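Local coordinates for hypothetical protein Atu2299 (Agrobacterium tumefaciens, PDB 2HLY) that is of unknown function but belongs to a family grouped with the papain-like (clan CA) peptidases, so a related fold, and perhaps a related activity, is plausible, at residues 32-35 against 36-40; 126-130 against 131-135; 108-111 against 112-115; 7-10 against 11-14; 157-160 against 161-164. All blocks are in the same frame, centred on the assembly; numbering follows the deposited sequence. Where two conformers were deposited one is given.

Interaction 1: 32-35 against 36-40; sequences ASAS and MYFST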
# COMPACT_ATOMS: atom_id res chain seq x y z
N ALA A 32 8.11 3.38 6.37
CA ALA A 32 7.41 4.61 5.98
C ALA A 32 7.55 4.84 4.48
O ALA A 32 6.54 5.10 3.80
CB ALA A 32 7.90 5.83 6.78
N SER A 33 8.78 4.74 3.98
CA SER A 33 9.01 4.90 2.54
C SER A 33 8.27 3.82 1.77
O SER A 33 7.62 4.11 0.78
CB SER A 33 10.50 4.88 2.20
OG SER A 33 11.15 5.93 2.89
N ALA A 34 8.34 2.58 2.24
CA ALA A 34 7.59 1.51 1.56
C ALA A 34 6.11 1.89 1.41
O ALA A 34 5.52 1.73 0.33
CB ALA A 34 7.75 0.20 2.29
N SER A 35 5.49 2.41 2.48
CA SER A 35 4.06 2.75 2.42
C SER A 35 3.81 3.87 1.40
O SER A 35 2.76 3.90 0.77
CB SER A 35 3.50 3.15 3.80
OG SER A 35 3.88 4.47 4.13
N MET A 36 4.79 4.77 1.26
CA MET A 36 4.67 5.84 0.28
C MET A 36 4.63 5.30 -1.14
O MET A 36 3.88 5.82 -1.97
CB MET A 36 5.83 6.85 0.46
CG MET A 36 5.73 7.58 1.79
SD MET A 36 7.24 8.50 2.17
CE MET A 36 7.19 9.79 0.91
N TYR A 37 5.42 4.26 -1.42
CA TYR A 37 5.39 3.63 -2.74
C TYR A 37 4.12 2.82 -2.94
O TYR A 37 3.51 2.88 -4.00
CB TYR A 37 6.60 2.72 -2.94
CG TYR A 37 7.87 3.46 -3.26
CD1 TYR A 37 8.16 3.84 -4.56
CD2 TYR A 37 8.79 3.76 -2.26
CE1 TYR A 37 9.35 4.50 -4.87
CE2 TYR A 37 9.98 4.44 -2.56
CZ TYR A 37 10.24 4.80 -3.87
OH TYR A 37 11.42 5.47 -4.19
N PHE A 38 3.74 2.01 -1.95
CA PHE A 38 2.52 1.23 -2.09
C PHE A 38 1.33 2.12 -2.34
O PHE A 38 0.49 1.82 -3.17
CB PHE A 38 2.28 0.33 -0.87
CG PHE A 38 3.11 -0.93 -0.89
CD1 PHE A 38 2.84 -1.94 -1.81
CD2 PHE A 38 4.16 -1.10 -0.00
CE1 PHE A 38 3.62 -3.10 -1.86
CE2 PHE A 38 4.95 -2.26 -0.03
CZ PHE A 38 4.67 -3.26 -0.96
N SER A 39 1.27 3.26 -1.65
CA SER A 39 0.09 4.12 -1.76
C SER A 39 0.04 4.96 -3.02
O SER A 39 -1.01 5.10 -3.64
CB SER A 39 -0.03 4.99 -0.52
OG SER A 39 -0.23 4.16 0.60
N THR A 40 1.18 5.52 -3.40
CA THR A 40 1.22 6.31 -4.66
C THR A 40 1.15 5.43 -5.91
O THR A 40 0.40 5.74 -6.85
CB THR A 40 2.41 7.26 -4.74
OG1 THR A 40 3.61 6.51 -4.64
CG2 THR A 40 2.35 8.29 -3.60
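The ring of Tyr-37 presents an edge to Ser-33, with CD2 lying 3.3 Å from Ser-33 O and close to the ring plane, while the Phe-38 ring leans obliquely against the next carbonyl, its CD2 3.2 Å from Ala-34 O. Both rings are carried back along the helix because CG lies beside the backbone N in each residue (chi1 -77° and -79°). Beyond the segments, Tyr-37 meets Trp-156 with the planes at about 40° and Phe-41 edge-to-face, and Phe-38 lies almost parallel to Tyr-17 of helix 10-24. The same two carbonyls serve helical bonds, Tyr-37 N to Ser-33 O at 3.1 Å and Phe-38 N to Ala-34 O at 2.9 Å. Met-36 lies on another side of helix 31-50: its CG sits 3.3 Å from Ala-32 O, and an extended chi2 brings SD near Ser-33 CA. Ala-32 O takes two donors, Met-36 N at 3.1 Å and Ser-35 OG at 2.8 Å. The Ser-35 hydroxyl is bonded in turn to the backbone N of Cys-90 in strand 89-94. That buried hydroxyl therefore donates a hydrogen bond to its own helix and accepts one from the strand, a polar link between the two.

Interaction 2: 126-130 against 131-135; sequences AMAAS and INDLG
Ala-129 and Asp-133 are joined by a bond from backbone to side chain: Ala-129 N donates to Asp-133 OD2 at 2.9 Å with an N-H...O angle of 161°. OD2 receives it on its anti lone pair, the one facing away from OD1. The carboxylate reaches back this far because CG stands opposite the backbone N of Asp-133 (chi1 -176°). Two further bonds hold the chain reversal itself. Asp-133 N bonds to Ser-130 O at 3.2 Å, arriving well above the carbonyl plane, and Asn-132 N bonds to Ser-130 OG at 3.0 Å. The first closes a type I beta turn from Ser-130 to Asp-133 and the second is an ST turn laid over it, so that Ser-130 accepts through both its carbonyl and its hydroxyl. The turn lies at the surface, in the connection between strands 120-123 and 140-144. Van der Waals contacts fill the inner side of the bend. Ala-128 CB points toward the returning chain and lies 3.3 Å from Asp-133 O and 3.7 Å from Leu-134 CD2, while Ala-129 CB touches the carboxylate, 3.5 Å from Asp-133 OD2. Leu-134 also packs on Ala-62 of strand 60-65 and Val-69 of strand 68-72, and Ile-131 reaches Leu-60, Leu-71 and, in strand 140-144 of the same sheet, Phe-141.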
# COMPACT_ATOMS: atom_id res chain seq x y z
N ALA A 126 -16.70 2.77 7.24
CA ALA A 126 -16.55 1.80 8.32
C ALA A 126 -15.46 2.16 9.34
O ALA A 126 -15.26 1.44 10.33
CB ALA A 126 -16.30 0.40 7.73
N MET A 127 -14.75 3.26 9.11
CA MET A 127 -13.65 3.66 10.01
C MET A 127 -14.07 3.80 11.46
O MET A 127 -15.13 4.36 11.77
CB MET A 127 -13.00 4.96 9.55
CG MET A 127 -11.66 5.21 10.24
SD MET A 127 -10.87 6.70 9.66
CE MET A 127 -11.68 7.97 10.62
N ALA A 128 -13.22 3.29 12.34
CA ALA A 128 -13.39 3.42 13.79
C ALA A 128 -13.23 4.88 14.27
O ALA A 128 -12.82 5.76 13.52
CB ALA A 128 -12.42 2.51 14.52
N ALA A 129 -13.57 5.12 15.54
CA ALA A 129 -13.57 6.48 16.07
C ALA A 129 -12.21 6.98 16.52
O ALA A 129 -11.98 8.20 16.62
CB ALA A 129 -14.57 6.57 17.22
N SER A 130 -11.32 6.04 16.83
CA SER A 130 -10.03 6.37 17.46
C SER A 130 -9.22 5.09 17.58
O SER A 130 -9.70 4.01 17.27
CB SER A 130 -10.27 6.89 18.88
OG SER A 130 -10.63 5.81 19.74
N ILE A 131 -8.00 5.23 18.10
CA ILE A 131 -7.13 4.07 18.28
C ILE A 131 -7.60 3.22 19.46
O ILE A 131 -7.08 2.13 19.68
CB ILE A 131 -5.65 4.49 18.46
CG1 ILE A 131 -5.44 5.35 19.72
CG2 ILE A 131 -5.14 5.23 17.23
CD1 ILE A 131 -3.96 5.51 20.07
N ASN A 132 -8.57 3.74 20.20
CA ASN A 132 -9.17 3.03 21.33
C ASN A 132 -10.49 2.32 20.98
O ASN A 132 -11.12 1.71 21.86
CB ASN A 132 -9.37 3.98 22.52
CG ASN A 132 -8.05 4.48 23.08
OD1 ASN A 132 -7.91 5.66 23.39
ND2 ASN A 132 -7.08 3.59 23.19
N ASP A 133 -10.88 2.40 19.71
CA ASP A 133 -12.13 1.83 19.21
C ASP A 133 -11.82 0.71 18.19
O ASP A 133 -12.52 0.57 17.18
CB ASP A 133 -12.98 2.95 18.57
CG ASP A 133 -14.36 2.47 18.08
OD1 ASP A 133 -14.92 1.53 18.71
OD2 ASP A 133 -14.87 3.04 17.08
N LEU A 134 -10.77 -0.06 18.44
CA LEU A 134 -10.34 -1.09 17.48
C LEU A 134 -10.58 -2.49 18.05
O LEU A 134 -9.66 -3.31 18.16
CB LEU A 134 -8.87 -0.89 17.08
CG LEU A 134 -8.55 0.49 16.51
CD1 LEU A 134 -7.03 0.63 16.40
CD2 LEU A 134 -9.24 0.72 15.17
N GLY A 135 -11.82 -2.74 18.41
CA GLY A 135 -12.13 -3.95 19.16
C GLY A 135 -12.33 -5.20 18.33
O GLY A 135 -12.38 -6.30 18.88

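Interaction 3: 108-111 against 112-115; sequences EGTD and ALAV
Thr-110 and Leu-113 meet through both backbone and side chains. Leu-113 N donates to Thr-110 O at 2.8 Å, and the two side chains cross at about a right angle with Leu-113 CD1 4.0 Å from Thr-110 CB. Val-115 comes to the same threonine, also at about a right angle, laying its CG2 branch 3.8 Å from Thr-110 OG1. One residue on, Ala-114 N bonds to Asp-111 O at 3.0 Å from above the carbonyl plane. Asp-111 also holds its direct neighbour, for Ala-112 N donates to Asp-111 OD2 over a short 2.6 Å. That oxygen is met on its anti side, 33° out of the carboxylate plane. The carboxylate can fold over the next amide because CG is placed between the backbone N and the carbonyl carbon (chi1 55°). Two successive bonds from residue i+3 to residue i make overlapping turns, and a short 3-10 segment includes Ala-112 and Leu-113, within the long connection from strand 97-100 to strand 120-123. A water lies in the curve of this turn. It accepts from Val-115 N at 2.8 Å, is hydrogen-bonded to Thr-110 OG1 at 2.5 Å, and makes a weak bond to Asp-111 O, tying the turn to the residue that follows it. Further out, Thr-110 OG1 is hydrogen-bonded to Phe-106 O, which fixes the threonine hydroxyl from the preceding chain, and Ser-107 OG bonds to Val-115 O across the mouth of the loop.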
# COMPACT_ATOMS: atom_id res chain seq x y z
N GLU A 108 6.36 -8.20 8.30
CA GLU A 108 7.73 -7.76 8.53
C GLU A 108 7.73 -6.68 9.59
O GLU A 108 6.92 -5.75 9.54
CB GLU A 108 8.34 -7.20 7.25
CG GLU A 108 8.28 -8.14 6.07
CD GLU A 108 8.98 -7.57 4.85
OE1 GLU A 108 10.10 -7.02 5.00
OE2 GLU A 108 8.41 -7.67 3.74
N GLY A 109 8.63 -6.81 10.56
CA GLY A 109 8.79 -5.79 11.58
C GLY A 109 7.82 -5.91 12.74
O GLY A 109 7.81 -5.06 13.62
N THR A 110 7.01 -6.97 12.76
CA THR A 110 5.98 -7.07 13.80
C THR A 110 6.25 -8.21 14.78
O THR A 110 5.54 -8.33 15.79
CB THR A 110 4.57 -7.13 13.19
OG1 THR A 110 4.54 -8.15 12.18
CG2 THR A 110 4.20 -5.78 12.57
N ASP A 111 7.30 -8.97 14.51
CA ASP A 111 7.85 -10.01 15.41
C ASP A 111 6.76 -10.75 16.21
O ASP A 111 6.01 -11.53 15.63
CB ASP A 111 8.99 -9.43 16.29
CG ASP A 111 8.57 -8.18 17.08
OD1 ASP A 111 8.85 -7.06 16.62
OD2 ASP A 111 7.97 -8.33 18.17
N ALA A 112 6.67 -10.48 17.51
CA ALA A 112 5.73 -11.14 18.43
C ALA A 112 4.26 -11.08 17.99
O ALA A 112 3.49 -11.98 18.34
CB ALA A 112 5.87 -10.54 19.82
N LEU A 113 3.88 -10.02 17.28
CA LEU A 113 2.50 -9.84 16.84
C LEU A 113 2.07 -10.89 15.81
O LEU A 113 0.88 -11.16 15.67
CB LEU A 113 2.27 -8.43 16.27
CG LEU A 113 2.58 -7.18 17.11
CD1 LEU A 113 2.30 -5.91 16.30
CD2 LEU A 113 1.80 -7.14 18.41
N ALA A 114 3.04 -11.46 15.10
CA ALA A 114 2.78 -12.57 14.17
C ALA A 114 1.61 -12.20 13.26
O ALA A 114 0.59 -12.90 13.22
CB ALA A 114 2.48 -13.87 14.93
N VAL A 115 1.75 -11.08 12.58
CA VAL A 115 0.68 -10.59 11.71
C VAL A 115 0.68 -11.36 10.40
O VAL A 115 1.71 -11.40 9.71
CB VAL A 115 0.83 -9.07 11.44
CG1 VAL A 115 -0.25 -8.59 10.48
CG2 VAL A 115 0.77 -8.32 12.75
O HOH W 1 4.53 -10.64 12.64

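Interaction 4: 7-10 against 11-14; sequences LIKQ and TDYF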
# COMPACT_ATOMS: atom_id res chain seq x y z
N LEU A 7 -14.14 -2.28 -4.79
CA LEU A 7 -13.53 -1.51 -5.88
C LEU A 7 -12.65 -2.39 -6.74
O LEU A 7 -12.67 -2.30 -7.97
CB LEU A 7 -12.73 -0.33 -5.33
CG LEU A 7 -11.93 0.45 -6.39
CD1 LEU A 7 -12.85 1.09 -7.45
CD2 LEU A 7 -11.02 1.49 -5.75
N ILE A 8 -11.85 -3.23 -6.09
CA ILE A 8 -10.99 -4.16 -6.81
C ILE A 8 -11.14 -5.56 -6.26
O ILE A 8 -11.28 -5.76 -5.03
CB ILE A 8 -9.51 -3.72 -6.81
CG1 ILE A 8 -8.97 -3.62 -5.41
CG2 ILE A 8 -9.35 -2.35 -7.48
CD1 ILE A 8 -7.41 -3.38 -5.38
N LYS A 9 -11.17 -6.53 -7.17
CA LYS A 9 -11.23 -7.93 -6.76
C LYS A 9 -10.02 -8.28 -5.89
O LYS A 9 -8.92 -7.75 -6.11
CB LYS A 9 -11.27 -8.86 -7.98
CG LYS A 9 -12.55 -8.81 -8.76
CD LYS A 9 -12.49 -9.88 -9.83
CE LYS A 9 -13.50 -9.67 -10.92
NZ LYS A 9 -13.11 -10.55 -12.05
N GLN A 10 -10.21 -9.18 -4.94
CA GLN A 10 -9.11 -9.61 -4.05
C GLN A 10 -7.89 -10.05 -4.87
O GLN A 10 -6.75 -9.67 -4.58
CB GLN A 10 -9.57 -10.71 -3.08
CG GLN A 10 -8.43 -11.20 -2.21
CD GLN A 10 -8.86 -12.22 -1.18
OE1 GLN A 10 -9.66 -11.92 -0.29
NE2 GLN A 10 -8.30 -13.42 -1.27
N THR A 11 -8.13 -10.86 -5.89
CA THR A 11 -7.01 -11.39 -6.64
C THR A 11 -6.22 -10.27 -7.32
O THR A 11 -4.99 -10.33 -7.42
CB THR A 11 -7.46 -12.49 -7.64
OG1 THR A 11 -6.31 -13.24 -8.05
CG2 THR A 11 -8.22 -11.91 -8.83
N ASP A 12 -6.93 -9.22 -7.76
CA ASP A 12 -6.30 -8.08 -8.44
C ASP A 12 -5.57 -7.17 -7.44
O ASP A 12 -4.51 -6.60 -7.73
CB ASP A 12 -7.34 -7.33 -9.26
CG ASP A 12 -7.81 -8.14 -10.47
OD1 ASP A 12 -6.97 -8.85 -11.06
OD2 ASP A 12 -9.01 -8.07 -10.83
N TYR A 13 -6.13 -7.05 -6.25
CA TYR A 13 -5.43 -6.38 -5.16
C TYR A 13 -4.08 -7.05 -4.93
O TYR A 13 -3.05 -6.37 -4.80
CB TYR A 13 -6.28 -6.44 -3.89
CG TYR A 13 -5.55 -6.01 -2.62
CD1 TYR A 13 -5.70 -4.72 -2.09
CD2 TYR A 13 -4.75 -6.92 -1.93
CE1 TYR A 13 -5.05 -4.35 -0.91
CE2 TYR A 13 -4.10 -6.55 -0.76
CZ TYR A 13 -4.27 -5.28 -0.24
OH TYR A 13 -3.63 -4.97 0.94
N PHE A 14 -4.06 -8.38 -4.87
CA PHE A 14 -2.80 -9.07 -4.69
C PHE A 14 -1.85 -8.88 -5.87
O PHE A 14 -0.65 -8.77 -5.68
CB PHE A 14 -3.03 -10.55 -4.37
CG PHE A 14 -3.56 -10.81 -2.98
CD1 PHE A 14 -3.02 -10.15 -1.87
CD2 PHE A 14 -4.59 -11.73 -2.78
CE1 PHE A 14 -3.50 -10.41 -0.58
CE2 PHE A 14 -5.08 -11.99 -1.49
CZ PHE A 14 -4.53 -11.32 -0.40
O HOH W 2 -10.41 -6.04 -10.01
O HOH W 3 -10.28 -9.34 -12.72
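Gln-10 runs alongside Phe-14, both side chains pointing the same way. With CG opposite the backbone N (chi1 177°) and the chain extended beyond it, the glutamine passes along the ring atom CE2 of Phe-14, which lies 3.5 Å from Gln-10 CG and at a like distance from NE2. The amide is turned 69° from the ring plane, so the two groups do not stack. Phe-14 N bonds to Gln-10 O at 3.0 Å. Lys-9 is the N-cap of helix 10-24, and its carbonyl accepts a nearly straight bond from Tyr-13 N at 2.9 Å and a weak one from Asp-12 N. Its side chain lies beside that of Asp-12, with CB 3.7 Å from Asp-12 OD2. Two waters donate to this oxygen, each at 2.6 Å: one accepts from Lys-9 N, bridging the carboxylate to the N-cap amide, and the other from Lys-9 NZ. The ammonium and carboxylate are thus linked through solvent rather than directly, while Asp-12 OD1 is taken by Ser-176 N. Tyr-13 pairs with Ile-8, the residue before the N-cap, in a hydrophobic staple; Ile-8 CD1 lies 3.6 Å from Tyr-13 CB and near the plane of the ring, at its edge. At the far end of that ring, Tyr-13 OH is hydrogen-bonded to Asp-100 O and Phe-120 N, while Ile-8 packs on Leu-46 and Tyr-50 of helix 31-50.

Interaction 5: 157-160 against 161-164; sequences HKQA and MIGD
Gln-159 and Ile-162 cross obliquely at the start of helix 160-172, where the loop after helix 146-152 enters its first turn. In both residues CG or CG1 sits beside the backbone N (chi1 -56° and -61°), which brings the isoleucine chain back over the glutamine. The CD1 methyl does the touching, lying 3.8 Å from Gln-159 CB and 3.5 Å from Gln-159 OE1. The other end of the amide is fixed from the preceding loop, Gln-159 NE2 being hydrogen-bonded to Asp-155 O. Ile-162 also packs on Trp-156 and, with Met-161, whose CG stands opposite the backbone N and whose chain is bent twice, on Tyr-37, so the beginning of this helix rests against helix 31-50. Asp-164 turns its carboxylate back toward the helix start, with CG 3.4 Å from Ala-160 O. That same carbonyl accepts the helical bond from Asp-164 N at 3.1 Å, in its own plane. Asp-164 OD2 forms a salt bridge with Arg-189 NE, which helps to hold the carboxylate, and Ala-160 touches the same arginine. Gln-159 O, the carbonyl leading into the turn, receives Ile-162 N at 3.1 Å from above its plane. Gln-159 O also accepts a hydrogen bond from a water whose oxygen is 2.5 Å away, and the oxygen of this water accepts, over a longer 3.3 Å, from Gly-163 N.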
# COMPACT_ATOMS: atom_id res chain seq x y z
N HIS A 157 9.24 14.57 -6.82
CA HIS A 157 9.16 15.09 -8.20
C HIS A 157 10.55 15.27 -8.85
O HIS A 157 10.67 15.20 -10.08
CB HIS A 157 8.38 16.41 -8.26
CG HIS A 157 9.08 17.55 -7.59
ND1 HIS A 157 9.79 18.51 -8.29
CD2 HIS A 157 9.18 17.88 -6.29
CE1 HIS A 157 10.30 19.38 -7.44
NE2 HIS A 157 9.95 19.02 -6.22
N LYS A 158 11.58 15.48 -8.03
CA LYS A 158 12.97 15.65 -8.49
C LYS A 158 13.66 14.33 -8.83
O LYS A 158 14.81 14.32 -9.28
CB LYS A 158 13.83 16.30 -7.41
CG LYS A 158 13.36 17.60 -6.83
CD LYS A 158 14.37 18.01 -5.77
CE LYS A 158 13.78 18.93 -4.73
NZ LYS A 158 14.72 19.05 -3.57
N GLN A 159 12.98 13.22 -8.55
CA GLN A 159 13.60 11.92 -8.69
C GLN A 159 12.94 11.19 -9.85
O GLN A 159 11.92 10.52 -9.67
CB GLN A 159 13.49 11.12 -7.39
CG GLN A 159 14.09 11.85 -6.18
CD GLN A 159 13.78 11.16 -4.87
OE1 GLN A 159 14.03 9.97 -4.69
NE2 GLN A 159 13.22 11.92 -3.92
N ALA A 160 13.53 11.31 -11.03
CA ALA A 160 12.94 10.78 -12.26
C ALA A 160 12.68 9.28 -12.21
O ALA A 160 11.72 8.78 -12.82
CB ALA A 160 13.83 11.12 -13.46
N MET A 161 13.53 8.55 -11.48
CA MET A 161 13.42 7.10 -11.34
C MET A 161 12.08 6.65 -10.75
O MET A 161 11.55 5.60 -11.12
CB MET A 161 14.60 6.54 -10.52
CG MET A 161 14.35 5.19 -9.86
SD MET A 161 13.82 5.39 -8.14
CE MET A 161 12.50 4.20 -7.99
N ILE A 162 11.52 7.45 -9.84
CA ILE A 162 10.25 7.12 -9.21
C ILE A 162 9.10 7.08 -10.23
O ILE A 162 8.35 6.09 -10.30
CB ILE A 162 9.92 8.08 -8.04
CG1 ILE A 162 11.01 7.96 -6.97
CG2 ILE A 162 8.53 7.77 -7.48
CD1 ILE A 162 10.85 8.89 -5.77
N GLY A 163 8.98 8.14 -11.02
CA GLY A 163 7.98 8.17 -12.10
C GLY A 163 8.20 7.05 -13.11
O GLY A 163 7.25 6.45 -13.60
N ASP A 164 9.47 6.76 -13.40
CA ASP A 164 9.78 5.65 -14.30
C ASP A 164 9.26 4.33 -13.74
O ASP A 164 8.67 3.54 -14.47
CB ASP A 164 11.28 5.53 -14.53
CG ASP A 164 11.84 6.63 -15.41
OD1 ASP A 164 11.05 7.40 -15.99
OD2 ASP A 164 13.10 6.69 -15.51
O HOH W 4 9.52 11.03 -9.60

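How the interactions relate
From the N terminus, interaction 4 opens helix 10-24, and interaction 1 follows within the next helix, 31-50. Interactions 3 and 2 come later as turns in the connections before and after strand 120-123, and interaction 5 starts helix 160-172. Each contact is local and closes only a turn; all five lie in series, and none nests or crosses. Only interactions 1 and 5 touch, through Tyr-37 OH and Ile-162 CG1 at 3.7 Å, joining the starts of helices 31-50 and 160-172. Interaction 1 is the most central; interactions 2 and 5 lie on opposite sides of the chain's centre, with their own centres about 36 Å apart.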